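Local coordinates for protein 1-pyrroline-5-carboxylate dehydrogenase (Thermus thermophilus, PDB 1UZB) that probably oxidises glutamate semialdehyde, the open-chain form of 1-pyrroline-5-carboxylate, to glutamate with NAD+, as a member of the aldehyde dehydrogenase family, at residues I296-A301 and K429-A434; E455-A460 and Y470-I475; G333-V338 and L423-V428; P337-V342 and P401-E406. All blocks are in the same frame, centred on the assembly; numbering follows the deposited sequence. Where two conformers were deposited one is given.

Contact 1 (I296-A301 and K429-A434); sequences IVDETA and KDFAEA
Ile296, near the end of strand 293-297, packs against Phe431 and Ala434 on the first turn of helix 431-439. Its CB bond points at the helix, and the two branches above it divide the work. CG2, anti to the backbone N (CG1 has chi1 -66°), touches both the methyl of Ala434, with CG2 to CB at 3.7 Å, and the ring of Phe431, whose CE1 lies 3.8 Å from the same CG2. CG1 passes farther off, and the terminal CD1 comes to rest 3.8 Å from the backbone O of Ala434. Phe431 lies about square to the isoleucine, and its ring is also stacked with that of His456. The carboxylate of Asp298 adds a polar neighbour, its plane 62° from that of the ring and its OD2 3.9 Å from Phe431 CD1. That oxygen bonds to Ser451 and His456, while Asp298 OD1 takes an Asx-turn bond from Thr300 N (2.8 Å) and a second from Thr300 OG1 (2.7 Å). Were Asp298 an alanine, Thr300 N and His456 ND1 would probably lose their acceptor and the turn after the strand could drift. At the helix start, Asp430 caps Glu433 N. This is ordinary alpha/beta layering: a helix laid on the central parallel strands of the seven-stranded sheet, within the aldehyde dehydrogenase fold.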
loop_
_atom_site.group_PDB
_atom_site.type_symbol
_atom_site.label_atom_id
_atom_site.label_comp_id
_atom_site.label_asym_id
_atom_site.label_seq_id
_atom_site.Cartn_x
_atom_site.Cartn_y
_atom_site.Cartn_z
ATOM N N ILE A 296 -27.198 29.254 -7.353
ATOM C CA ILE A 296 -28.547 28.883 -7.751
ATOM C C ILE A 296 -29.295 28.454 -6.503
ATOM O O ILE A 296 -28.741 27.746 -5.665
ATOM C CB ILE A 296 -28.553 27.656 -8.695
ATOM C CG1 ILE A 296 -27.882 27.993 -10.029
ATOM C CG2 ILE A 296 -29.990 27.171 -8.910
ATOM C CD1 ILE A 296 -27.669 26.783 -10.924
ATOM N N VAL A 297 -30.543 28.884 -6.369
ATOM C CA VAL A 297 -31.357 28.458 -5.239
ATOM C C VAL A 297 -32.693 27.989 -5.801
ATOM O O VAL A 297 -33.323 28.710 -6.574
ATOM C CB VAL A 297 -31.633 29.590 -4.226
ATOM C CG1 VAL A 297 -32.383 29.022 -3.024
ATOM C CG2 VAL A 297 -30.334 30.231 -3.777
ATOM N N ASP A 298 -33.115 26.774 -5.454
ATOM C CA ASP A 298 -34.411 26.304 -5.931
ATOM C C ASP A 298 -35.425 26.304 -4.790
ATOM O O ASP A 298 -35.090 26.640 -3.655
ATOM C CB ASP A 298 -34.328 24.928 -6.627
ATOM C CG ASP A 298 -33.959 23.789 -5.697
ATOM O OD1 ASP A 298 -34.345 23.811 -4.512
ATOM O OD2 ASP A 298 -33.301 22.844 -6.182
ATOM N N GLU A 299 -36.667 25.937 -5.092
ATOM C CA GLU A 299 -37.727 25.967 -4.089
ATOM C C GLU A 299 -37.626 24.987 -2.925
ATOM O O GLU A 299 -38.363 25.120 -1.950
ATOM C CB GLU A 299 -39.093 25.804 -4.763
ATOM C CG GLU A 299 -39.311 24.452 -5.424
ATOM C CD GLU A 299 -40.673 24.340 -6.081
ATOM O OE1 GLU A 299 -40.976 25.166 -6.968
ATOM O OE2 GLU A 299 -41.440 23.428 -5.711
ATOM N N THR A 300 -36.718 24.021 -3.007
ATOM C CA THR A 300 -36.573 23.036 -1.933
ATOM C C THR A 300 -35.513 23.423 -0.909
ATOM O O THR A 300 -35.341 22.741 0.101
ATOM C CB THR A 300 -36.170 21.655 -2.483
ATOM O OG1 THR A 300 -34.795 21.686 -2.892
ATOM C CG2 THR A 300 -37.044 21.275 -3.664
ATOM N N ALA A 301 -34.804 24.513 -1.164
ATOM C CA ALA A 301 -33.734 24.950 -0.277
ATOM C C ALA A 301 -34.159 25.534 1.060
ATOM O O ALA A 301 -35.316 25.895 1.270
ATOM C CB ALA A 301 -32.863 25.966 -1.007
ATOM N N LYS A 429 -37.355 29.887 -14.684
ATOM C CA LYS A 429 -38.508 29.022 -14.458
ATOM C C LYS A 429 -38.251 27.775 -13.624
ATOM O O LYS A 429 -39.023 27.464 -12.714
ATOM C CB LYS A 429 -39.131 28.604 -15.794
ATOM C CG LYS A 429 -40.346 27.697 -15.632
ATOM C CD LYS A 429 -40.981 27.318 -16.964
ATOM C CE LYS A 429 -40.087 26.407 -17.795
ATOM N NZ LYS A 429 -38.862 27.094 -18.288
ATOM N N ASP A 430 -37.180 27.056 -13.935
ATOM C CA ASP A 430 -36.862 25.834 -13.211
ATOM C C ASP A 430 -35.366 25.609 -13.078
ATOM O O ASP A 430 -34.563 26.442 -13.500
ATOM C CB ASP A 430 -37.504 24.626 -13.903
ATOM C CG ASP A 430 -37.220 24.583 -15.391
ATOM O OD1 ASP A 430 -36.114 24.986 -15.807
ATOM O OD2 ASP A 430 -38.104 24.130 -16.151
ATOM N N PHE A 431 -35.000 24.469 -12.503
ATOM C CA PHE A 431 -33.599 24.138 -12.290
ATOM C C PHE A 431 -32.811 23.976 -13.586
ATOM O O PHE A 431 -31.656 24.387 -13.665
ATOM C CB PHE A 431 -33.478 22.867 -11.450
ATOM C CG PHE A 431 -32.134 22.704 -10.805
ATOM C CD1 PHE A 431 -31.773 23.500 -9.724
ATOM C CD2 PHE A 431 -31.220 21.779 -11.296
ATOM C CE1 PHE A 431 -30.515 23.377 -9.141
ATOM C CE2 PHE A 431 -29.960 21.648 -10.720
ATOM C CZ PHE A 431 -29.608 22.449 -9.640
ATOM N N ALA A 432 -33.425 23.375 -14.601
ATOM C CA ALA A 432 -32.741 23.191 -15.876
ATOM C C ALA A 432 -32.368 24.556 -16.444
ATOM O O ALA A 432 -31.252 24.759 -16.923
ATOM C CB ALA A 432 -33.636 22.439 -16.857
ATOM N N GLU A 433 -33.307 25.494 -16.387
ATOM C CA GLU A 433 -33.050 26.835 -16.891
ATOM C C GLU A 433 -31.985 27.506 -16.025
ATOM O O GLU A 433 -31.160 28.268 -16.526
ATOM C CB GLU A 433 -34.340 27.659 -16.886
ATOM C CG GLU A 433 -34.207 29.024 -17.526
ATOM C CD GLU A 433 -35.548 29.709 -17.699
ATOM O OE1 GLU A 433 -36.387 29.184 -18.462
ATOM O OE2 GLU A 433 -35.763 30.764 -17.073
ATOM N N ALA A 434 -32.001 27.217 -14.726
ATOM C CA ALA A 434 -31.011 27.795 -13.819
ATOM C C ALA A 434 -29.602 27.370 -14.233
ATOM O O ALA A 434 -28.688 28.190 -14.276
ATOM C CB ALA A 434 -31.291 27.361 -12.384
#

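Contact 2 (E455-A460 and Y470-I475); sequences EHLEWA and YFNRKI
In the beta-alpha-beta unit made of strand 446-450, helix 454-463 and strand 468-471, the return strand meets its helix chiefly through Phe471 and Leu457. The two side chains slide past one another in opposite directions. Leu457 CD2 sits over one face of the Phe471 ring, a CH-pi contact 4.1 Å from the centroid and 22° off the ring normal, shifted toward CG. With chi1 of -59°, Phe471 CG is anti to its own carbonyl carbon, and this carries the far end of the ring up to the helix backbone: CZ lies only 3.1 Å from Leu457 O. One turn on, the methyl of Ala460 touches the ring obliquely, CB to CE1 3.9 Å. Asn472 ND2 comes within 4.2 Å of Leu457 CD1 while its hydrogen bond goes to Ser451 O. Beyond the strand, a second subunit continues the sheet by pairing in parallel with Tyr470 and Phe471, and Val512 of that subunit packs on Phe471. The contact is therefore almost wholly apolar, without a hydrogen bond between helix and strand; the carbonyl oxygen of Leu457, set over the rim of the ring face near CZ, implies that the ring is packed tightly against the helix backbone.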
loop_
_atom_site.group_PDB
_atom_site.type_symbol
_atom_site.label_atom_id
_atom_site.label_comp_id
_atom_site.label_asym_id
_atom_site.label_seq_id
_atom_site.Cartn_x
_atom_site.Cartn_y
_atom_site.Cartn_z
ATOM N N GLU A 455 -31.294 14.911 -6.550
ATOM C CA GLU A 455 -31.160 14.853 -7.996
ATOM C C GLU A 455 -30.652 16.167 -8.580
ATOM O O GLU A 455 -29.905 16.169 -9.554
ATOM C CB GLU A 455 -32.497 14.458 -8.631
ATOM C CG GLU A 455 -32.940 13.026 -8.310
ATOM C CD GLU A 455 -33.639 12.877 -6.962
ATOM O OE1 GLU A 455 -33.749 13.866 -6.202
ATOM O OE2 GLU A 455 -34.092 11.749 -6.664
ATOM N N HIS A 456 -31.047 17.288 -7.986
ATOM C CA HIS A 456 -30.581 18.578 -8.482
ATOM C C HIS A 456 -29.107 18.780 -8.157
ATOM O O HIS A 456 -28.340 19.242 -9.001
ATOM C CB HIS A 456 -31.417 19.712 -7.889
ATOM C CG HIS A 456 -32.785 19.817 -8.484
ATOM N ND1 HIS A 456 -33.685 20.793 -8.115
ATOM C CD2 HIS A 456 -33.400 19.076 -9.436
ATOM C CE1 HIS A 456 -34.796 20.649 -8.817
ATOM N NE2 HIS A 456 -34.648 19.615 -9.626
ATOM N N LEU A 457 -28.711 18.422 -6.937
ATOM C CA LEU A 457 -27.320 18.565 -6.535
ATOM C C LEU A 457 -26.414 17.692 -7.394
ATOM O O LEU A 457 -25.400 18.164 -7.904
ATOM C CB LEU A 457 -27.144 18.198 -5.058
ATOM C CG LEU A 457 -27.868 19.075 -4.027
ATOM C CD1 LEU A 457 -27.511 18.592 -2.631
ATOM C CD2 LEU A 457 -27.469 20.542 -4.192
ATOM N N GLU A 458 -26.780 16.427 -7.574
ATOM C CA GLU A 458 -25.943 15.537 -8.366
ATOM C C GLU A 458 -25.933 15.940 -9.839
ATOM O O GLU A 458 -24.951 15.723 -10.544
ATOM C CB GLU A 458 -26.388 14.084 -8.173
ATOM C CG GLU A 458 -26.299 13.620 -6.714
ATOM C CD GLU A 458 -24.902 13.747 -6.111
ATOM O OE1 GLU A 458 -24.766 13.557 -4.882
ATOM O OE2 GLU A 458 -23.941 14.030 -6.856
ATOM N N TRP A 459 -27.029 16.536 -10.296
ATOM C CA TRP A 459 -27.128 17.018 -11.670
ATOM C C TRP A 459 -26.100 18.152 -11.820
ATOM O O TRP A 459 -25.332 18.195 -12.778
ATOM C CB TRP A 459 -28.553 17.528 -11.908
ATOM C CG TRP A 459 -28.873 18.014 -13.286
ATOM C CD1 TRP A 459 -28.050 18.036 -14.371
ATOM C CD2 TRP A 459 -30.126 18.558 -13.718
ATOM N NE1 TRP A 459 -28.714 18.561 -15.459
ATOM C CE2 TRP A 459 -29.989 18.889 -15.084
ATOM C CE3 TRP A 459 -31.352 18.797 -13.083
ATOM C CZ2 TRP A 459 -31.036 19.448 -15.829
ATOM C CZ3 TRP A 459 -32.394 19.353 -13.823
ATOM C CH2 TRP A 459 -32.226 19.671 -15.182
ATOM N N ALA A 460 -26.088 19.063 -10.855
ATOM C CA ALA A 460 -25.144 20.176 -10.869
ATOM C C ALA A 460 -23.696 19.688 -10.772
ATOM O O ALA A 460 -22.799 20.276 -11.371
ATOM C CB ALA A 460 -25.449 21.120 -9.723
ATOM N N TYR A 470 -19.930 24.451 -4.882
ATOM C CA TYR A 470 -20.290 24.250 -3.483
ATOM C C TYR A 470 -21.792 24.096 -3.298
ATOM O O TYR A 470 -22.578 24.862 -3.876
ATOM C CB TYR A 470 -19.810 25.432 -2.642
ATOM C CG TYR A 470 -18.342 25.749 -2.806
ATOM C CD1 TYR A 470 -17.887 26.530 -3.871
ATOM C CD2 TYR A 470 -17.405 25.258 -1.901
ATOM C CE1 TYR A 470 -16.523 26.816 -4.026
ATOM C CE2 TYR A 470 -16.055 25.534 -2.043
ATOM C CZ TYR A 470 -15.616 26.312 -3.103
ATOM O OH TYR A 470 -14.274 26.591 -3.232
ATOM N N PHE A 471 -22.192 23.119 -2.485
ATOM C CA PHE A 471 -23.604 22.878 -2.221
ATOM C C PHE A 471 -23.989 23.215 -0.783
ATOM O O PHE A 471 -23.377 22.726 0.173
ATOM C CB PHE A 471 -23.983 21.418 -2.494
ATOM C CG PHE A 471 -23.735 20.968 -3.901
ATOM C CD1 PHE A 471 -23.819 21.859 -4.969
ATOM C CD2 PHE A 471 -23.455 19.632 -4.165
ATOM C CE1 PHE A 471 -23.629 21.421 -6.277
ATOM C CE2 PHE A 471 -23.265 19.183 -5.467
ATOM C CZ PHE A 471 -23.353 20.080 -6.529
ATOM N N ASN A 472 -25.015 24.049 -0.650
ATOM C CA ASN A 472 -25.545 24.467 0.640
ATOM C C ASN A 472 -24.550 25.137 1.576
ATOM O O ASN A 472 -24.571 24.930 2.790
ATOM C CB ASN A 472 -26.249 23.280 1.307
ATOM C CG ASN A 472 -27.469 22.841 0.519
ATOM O OD1 ASN A 472 -28.240 23.683 0.048
ATOM N ND2 ASN A 472 -27.650 21.536 0.360
ATOM N N ARG A 473 -23.697 25.967 0.983
ATOM C CA ARG A 473 -22.698 26.738 1.705
ATOM C C ARG A 473 -22.143 27.836 0.797
ATOM O O ARG A 473 -22.395 27.843 -0.407
ATOM C CB ARG A 473 -21.554 25.849 2.197
ATOM C CG ARG A 473 -20.888 25.019 1.119
ATOM C CD ARG A 473 -19.428 24.774 1.452
ATOM N NE ARG A 473 -18.637 25.974 1.191
ATOM C CZ ARG A 473 -17.356 26.128 1.512
ATOM N NH1 ARG A 473 -16.696 25.156 2.127
ATOM N NH2 ARG A 473 -16.730 27.254 1.195
ATOM N N LYS A 474 -21.384 28.757 1.385
ATOM C CA LYS A 474 -20.791 29.873 0.647
ATOM C C LYS A 474 -19.879 29.360 -0.466
ATOM O O LYS A 474 -19.337 28.253 -0.376
ATOM C CB LYS A 474 -19.989 30.762 1.602
ATOM C CG LYS A 474 -18.783 30.058 2.197
ATOM C CD LYS A 474 -18.004 30.934 3.161
ATOM C CE LYS A 474 -16.718 30.233 3.587
ATOM N NZ LYS A 474 -15.841 31.078 4.447
ATOM N N ILE A 475 -19.696 30.162 -1.512
ATOM C CA ILE A 475 -18.850 29.746 -2.627
ATOM C C ILE A 475 -17.468 30.384 -2.627
ATOM O O ILE A 475 -16.688 30.188 -3.555
ATOM C CB ILE A 475 -19.541 30.010 -3.988
ATOM C CG1 ILE A 475 -19.729 31.512 -4.229
ATOM C CG2 ILE A 475 -20.880 29.294 -4.007
ATOM C CD1 ILE A 475 -20.221 31.839 -5.635
#

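Contact 3 (G333-V338 and L423-V428); sequences GAYEPV and LSVIRV
Tyr335, Arg427 and Val425 carry the meeting of helix 332-346 with strand 422-428, and the tyrosine ring is its centre. Its CG is anti to the backbone N (chi1 -175°), which swings the ring from the helix across the strand. Arg427 crosses it at about a right angle and lays its aliphatic stem on one face: CD is 3.7 Å from the ring centroid and 16° off the normal, while CB reaches 3.9 Å from CD1 of Tyr335. A bend at chi3 turns the rest of the arginine up from the ring, so the guanidinium plane stands 69° from it and any cation-pi attraction is long and weak, with CZ 5.8 Å from the centroid. Val425 CG1 touches the ring obliquely at CE1, 4.1 Å away. Tyr335 OH is bonded to Thr405; Arg427 NE makes a salt bridge with Glu406 and NH2 a hydrogen bond to Gln332. A leucine in place of Tyr335 would probably leave the Arg427 stem without its flat support and Thr405 without its hydroxyl partner. What holds helix to strand here is therefore CH-pi and dispersion contact along an arginine stem, with the positive charge directed to Glu406 instead of the ring, at a position partly open to solvent.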
loop_
_atom_site.group_PDB
_atom_site.type_symbol
_atom_site.label_atom_id
_atom_site.label_comp_id
_atom_site.label_asym_id
_atom_site.label_seq_id
_atom_site.Cartn_x
_atom_site.Cartn_y
_atom_site.Cartn_z
ATOM N N GLY A 333 -40.200 29.417 -7.827
ATOM C CA GLY A 333 -40.663 29.198 -6.464
ATOM C C GLY A 333 -39.772 29.759 -5.365
ATOM O O GLY A 333 -40.224 29.988 -4.242
ATOM N N ALA A 334 -38.502 29.987 -5.679
ATOM C CA ALA A 334 -37.560 30.512 -4.695
ATOM C C ALA A 334 -37.349 32.020 -4.791
ATOM O O ALA A 334 -36.814 32.632 -3.866
ATOM C CB ALA A 334 -36.220 29.802 -4.847
ATOM N N TYR A 335 -37.785 32.620 -5.894
ATOM C CA TYR A 335 -37.577 34.047 -6.117
ATOM C C TYR A 335 -37.968 34.995 -4.988
ATOM O O TYR A 335 -37.109 35.651 -4.400
ATOM C CB TYR A 335 -38.276 34.494 -7.401
ATOM C CG TYR A 335 -37.998 35.942 -7.742
ATOM C CD1 TYR A 335 -36.743 36.347 -8.198
ATOM C CD2 TYR A 335 -38.981 36.914 -7.567
ATOM C CE1 TYR A 335 -36.473 37.688 -8.471
ATOM C CE2 TYR A 335 -38.722 38.254 -7.834
ATOM C CZ TYR A 335 -37.469 38.633 -8.285
ATOM O OH TYR A 335 -37.216 39.960 -8.539
ATOM N N GLU A 336 -39.258 35.083 -4.691
ATOM C CA GLU A 336 -39.718 35.989 -3.646
ATOM C C GLU A 336 -39.149 35.662 -2.265
ATOM O O GLU A 336 -38.594 36.533 -1.594
ATOM C CB GLU A 336 -41.250 36.003 -3.599
ATOM C CG GLU A 336 -41.855 37.087 -2.717
ATOM C CD GLU A 336 -41.626 36.851 -1.238
ATOM O OE1 GLU A 336 -42.002 35.767 -0.742
ATOM O OE2 GLU A 336 -41.074 37.750 -0.568
ATOM N N PRO A 337 -39.267 34.401 -1.822
ATOM C CA PRO A 337 -38.736 34.049 -0.499
ATOM C C PRO A 337 -37.252 34.341 -0.289
ATOM O O PRO A 337 -36.858 34.886 0.744
ATOM C CB PRO A 337 -39.055 32.552 -0.389
ATOM C CG PRO A 337 -40.252 32.391 -1.251
ATOM C CD PRO A 337 -39.888 33.223 -2.447
ATOM N N VAL A 338 -36.428 33.984 -1.264
ATOM C CA VAL A 338 -34.997 34.203 -1.130
ATOM C C VAL A 338 -34.600 35.664 -1.301
ATOM O O VAL A 338 -33.796 36.181 -0.529
ATOM C CB VAL A 338 -34.203 33.328 -2.126
ATOM C CG1 VAL A 338 -32.710 33.595 -1.985
ATOM C CG2 VAL A 338 -34.495 31.857 -1.855
ATOM N N LEU A 423 -24.633 42.674 -6.647
ATOM C CA LEU A 423 -25.260 41.387 -6.915
ATOM C C LEU A 423 -26.380 41.512 -7.939
ATOM O O LEU A 423 -27.259 42.368 -7.799
ATOM C CB LEU A 423 -25.829 40.818 -5.616
ATOM C CG LEU A 423 -26.519 39.460 -5.697
ATOM C CD1 LEU A 423 -25.514 38.394 -6.099
ATOM C CD2 LEU A 423 -27.135 39.133 -4.347
ATOM N N SER A 424 -26.349 40.650 -8.954
ATOM C CA SER A 424 -27.369 40.636 -10.004
ATOM C C SER A 424 -28.259 39.410 -9.820
ATOM O O SER A 424 -27.780 38.276 -9.858
ATOM C CB SER A 424 -26.711 40.586 -11.386
ATOM O OG SER A 424 -25.992 41.778 -11.662
ATOM N N VAL A 425 -29.554 39.642 -9.629
ATOM C CA VAL A 425 -30.505 38.558 -9.418
ATOM C C VAL A 425 -31.266 38.257 -10.698
ATOM O O VAL A 425 -31.869 39.146 -11.311
ATOM C CB VAL A 425 -31.496 38.912 -8.293
ATOM C CG1 VAL A 425 -32.394 37.723 -7.988
ATOM C CG2 VAL A 425 -30.725 39.331 -7.047
ATOM N N ILE A 426 -31.226 36.988 -11.088
ATOM C CA ILE A 426 -31.860 36.503 -12.306
ATOM C C ILE A 426 -32.955 35.503 -11.949
ATOM O O ILE A 426 -32.720 34.558 -11.201
ATOM C CB ILE A 426 -30.800 35.824 -13.205
ATOM C CG1 ILE A 426 -29.637 36.791 -13.447
ATOM C CG2 ILE A 426 -31.425 35.384 -14.519
ATOM C CD1 ILE A 426 -28.393 36.144 -14.037
ATOM N N ARG A 427 -34.152 35.723 -12.480
ATOM C CA ARG A 427 -35.288 34.851 -12.215
ATOM C C ARG A 427 -35.485 33.876 -13.372
ATOM O O ARG A 427 -35.606 34.291 -14.524
ATOM C CB ARG A 427 -36.547 35.704 -12.021
ATOM C CG ARG A 427 -37.820 34.919 -11.749
ATOM C CD ARG A 427 -38.924 35.836 -11.239
ATOM N NE ARG A 427 -39.321 36.832 -12.230
ATOM C CZ ARG A 427 -40.171 36.604 -13.227
ATOM N NH1 ARG A 427 -40.469 37.574 -14.082
ATOM N NH2 ARG A 427 -40.737 35.412 -13.364
ATOM N N VAL A 428 -35.508 32.583 -13.060
ATOM C CA VAL A 428 -35.681 31.547 -14.075
ATOM C C VAL A 428 -36.854 30.643 -13.709
ATOM O O VAL A 428 -37.297 30.626 -12.561
ATOM C CB VAL A 428 -34.390 30.702 -14.237
ATOM C CG1 VAL A 428 -33.225 31.608 -14.611
ATOM C CG2 VAL A 428 -34.075 29.955 -12.949
#

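Contact 4 (P337-V342 and P401-E406); sequences PVLERV and PTVFTE
Leu339 and Thr405 cross at a slant, the leucine reaching out from helix 332-346 and the threonine standing up from strand 402-405. Both side chains leave their backbones pointing at one another. With chi1 at -177° Leu339 CG extends away from the backbone N toward the strand, and the two methyls part to meet different residues. CD2 goes to Thr405, resting 3.6 Å from OG1 and 4.1 Å from CB. CD1 goes to Val403, two residues earlier on the same strand face, with its methyl 4.4 Å from CG1, a looser touch. The threonine is turned so that OG1, and not its methyl CG2, meets the leucine; this hydroxyl is engaged with Tyr335 OH, and the leucine methyl therefore packs beside a polar atom whose hydrogen-bonding need is already met. On the segment 337-342 itself, Arg341 NH2 bonds back to Pro337 O at 2.9 Å, and its NE pairs with Asp304. From the adjoining strand 422-428, Val425 touches Leu339, Val403 and Thr405, so the leucine joins a small cluster reaching over two neighbouring strands. Helix 303-315 lies alongside and packs on Val338 and Arg341, and the edge strand 384-387 borders Val403 and Thr405.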
loop_
_atom_site.group_PDB
_atom_site.type_symbol
_atom_site.label_atom_id
_atom_site.label_comp_id
_atom_site.label_asym_id
_atom_site.label_seq_id
_atom_site.Cartn_x
_atom_site.Cartn_y
_atom_site.Cartn_z
ATOM N N PRO A 337 -39.267 34.401 -1.822
ATOM C CA PRO A 337 -38.736 34.049 -0.499
ATOM C C PRO A 337 -37.252 34.341 -0.289
ATOM O O PRO A 337 -36.858 34.886 0.744
ATOM C CB PRO A 337 -39.055 32.552 -0.389
ATOM C CG PRO A 337 -40.252 32.391 -1.251
ATOM C CD PRO A 337 -39.888 33.223 -2.447
ATOM N N VAL A 338 -36.428 33.984 -1.264
ATOM C CA VAL A 338 -34.997 34.203 -1.130
ATOM C C VAL A 338 -34.600 35.664 -1.301
ATOM O O VAL A 338 -33.796 36.181 -0.529
ATOM C CB VAL A 338 -34.203 33.328 -2.126
ATOM C CG1 VAL A 338 -32.710 33.595 -1.985
ATOM C CG2 VAL A 338 -34.495 31.857 -1.855
ATOM N N LEU A 339 -35.169 36.338 -2.295
ATOM C CA LEU A 339 -34.822 37.734 -2.515
ATOM C C LEU A 339 -35.204 38.597 -1.320
ATOM O O LEU A 339 -34.445 39.471 -0.914
ATOM C CB LEU A 339 -35.487 38.266 -3.787
ATOM C CG LEU A 339 -35.132 39.711 -4.152
ATOM C CD1 LEU A 339 -33.616 39.885 -4.215
ATOM C CD2 LEU A 339 -35.765 40.064 -5.491
ATOM N N GLU A 340 -36.373 38.347 -0.741
ATOM C CA GLU A 340 -36.793 39.134 0.408
ATOM C C GLU A 340 -35.811 38.943 1.563
ATOM O O GLU A 340 -35.456 39.901 2.247
ATOM C CB GLU A 340 -38.216 38.745 0.833
ATOM C CG GLU A 340 -38.372 37.328 1.354
ATOM C CD GLU A 340 -38.533 37.275 2.862
ATOM O OE1 GLU A 340 -37.649 37.791 3.578
ATOM O OE2 GLU A 340 -39.546 36.715 3.332
ATOM N N ARG A 341 -35.361 37.709 1.772
ATOM C CA ARG A 341 -34.416 37.417 2.846
ATOM C C ARG A 341 -33.038 38.020 2.580
ATOM O O ARG A 341 -32.385 38.523 3.495
ATOM C CB ARG A 341 -34.299 35.904 3.044
ATOM C CG ARG A 341 -35.524 35.278 3.706
ATOM C CD ARG A 341 -35.435 33.762 3.722
ATOM N NE ARG A 341 -36.489 33.145 4.526
ATOM C CZ ARG A 341 -37.774 33.106 4.188
ATOM N NH1 ARG A 341 -38.648 32.520 4.993
ATOM N NH2 ARG A 341 -38.187 33.642 3.049
ATOM N N VAL A 342 -32.597 37.973 1.328
ATOM C CA VAL A 342 -31.299 38.538 0.967
ATOM C C VAL A 342 -31.305 40.053 1.182
ATOM O O VAL A 342 -30.354 40.612 1.730
ATOM C CB VAL A 342 -30.937 38.221 -0.506
ATOM C CG1 VAL A 342 -29.745 39.063 -0.952
ATOM C CG2 VAL A 342 -30.609 36.740 -0.649
ATOM N N PRO A 401 -23.765 48.021 -0.247
ATOM C CA PRO A 401 -24.119 46.721 -0.821
ATOM C C PRO A 401 -25.226 47.006 -1.828
ATOM O O PRO A 401 -26.228 47.649 -1.503
ATOM C CB PRO A 401 -24.612 45.937 0.391
ATOM C CG PRO A 401 -23.731 46.454 1.478
ATOM C CD PRO A 401 -23.728 47.951 1.225
ATOM N N THR A 402 -25.040 46.526 -3.050
ATOM C CA THR A 402 -25.982 46.785 -4.121
ATOM C C THR A 402 -26.631 45.538 -4.699
ATOM O O THR A 402 -25.986 44.498 -4.847
ATOM C CB THR A 402 -25.265 47.558 -5.239
ATOM O OG1 THR A 402 -24.720 48.765 -4.691
ATOM C CG2 THR A 402 -26.219 47.896 -6.373
ATOM N N VAL A 403 -27.913 45.656 -5.033
ATOM C CA VAL A 403 -28.658 44.550 -5.612
ATOM C C VAL A 403 -29.531 44.997 -6.777
ATOM O O VAL A 403 -30.275 45.980 -6.675
ATOM C CB VAL A 403 -29.592 43.872 -4.579
ATOM C CG1 VAL A 403 -30.339 42.711 -5.232
ATOM C CG2 VAL A 403 -28.789 43.376 -3.391
ATOM N N PHE A 404 -29.412 44.285 -7.892
ATOM C CA PHE A 404 -30.240 44.534 -9.068
ATOM C C PHE A 404 -31.042 43.256 -9.248
ATOM O O PHE A 404 -30.512 42.159 -9.047
ATOM C CB PHE A 404 -29.407 44.741 -10.336
ATOM C CG PHE A 404 -28.708 46.070 -10.412
ATOM C CD1 PHE A 404 -27.385 46.202 -10.007
ATOM C CD2 PHE A 404 -29.369 47.187 -10.919
ATOM C CE1 PHE A 404 -26.722 47.425 -10.106
ATOM C CE2 PHE A 404 -28.717 48.417 -11.022
ATOM C CZ PHE A 404 -27.392 48.536 -10.616
ATOM N N THR A 405 -32.314 43.374 -9.610
ATOM C CA THR A 405 -33.107 42.176 -9.833
ATOM C C THR A 405 -33.754 42.193 -11.217
ATOM O O THR A 405 -33.672 43.194 -11.936
ATOM C CB THR A 405 -34.167 41.975 -8.727
ATOM O OG1 THR A 405 -34.697 40.649 -8.827
ATOM C CG2 THR A 405 -35.291 42.992 -8.845
ATOM N N GLU A 406 -34.385 41.079 -11.584
ATOM C CA GLU A 406 -35.006 40.919 -12.902
ATOM C C GLU A 406 -33.959 41.247 -13.971
ATOM O O GLU A 406 -34.260 41.837 -15.010
ATOM C CB GLU A 406 -36.228 41.837 -13.057
ATOM C CG GLU A 406 -37.406 41.531 -12.116
ATOM C CD GLU A 406 -38.116 40.212 -12.408
ATOM O OE1 GLU A 406 -37.922 39.638 -13.501
ATOM O OE2 GLU A 406 -38.891 39.753 -11.540
#

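Overall arrangement
All four contacts belong to one seven-stranded sheet and the helices packed on it, on the same side of the chain's centre. Contacts 3 and 4 are closest, their centres 7 Å apart: both use helix 332-346 and adjoining strands 402-405 and 422-428. Contact 1, about 9 Å from contact 3 centre to centre, is placed by helix 431-439, which follows strand 422-428 directly. Contacts 3 and 4 both fall within the stretch of chain between the two halves of contact 1. Contact 2 comes later in sequence, 11 Å from contact 1 centre to centre and touching it through His456 and Trp459, but about 20 Å from contact 4, again between centres. Together they run across most of the sheet, from strand 402-405 to edge strand 468-471, where a second subunit continues it.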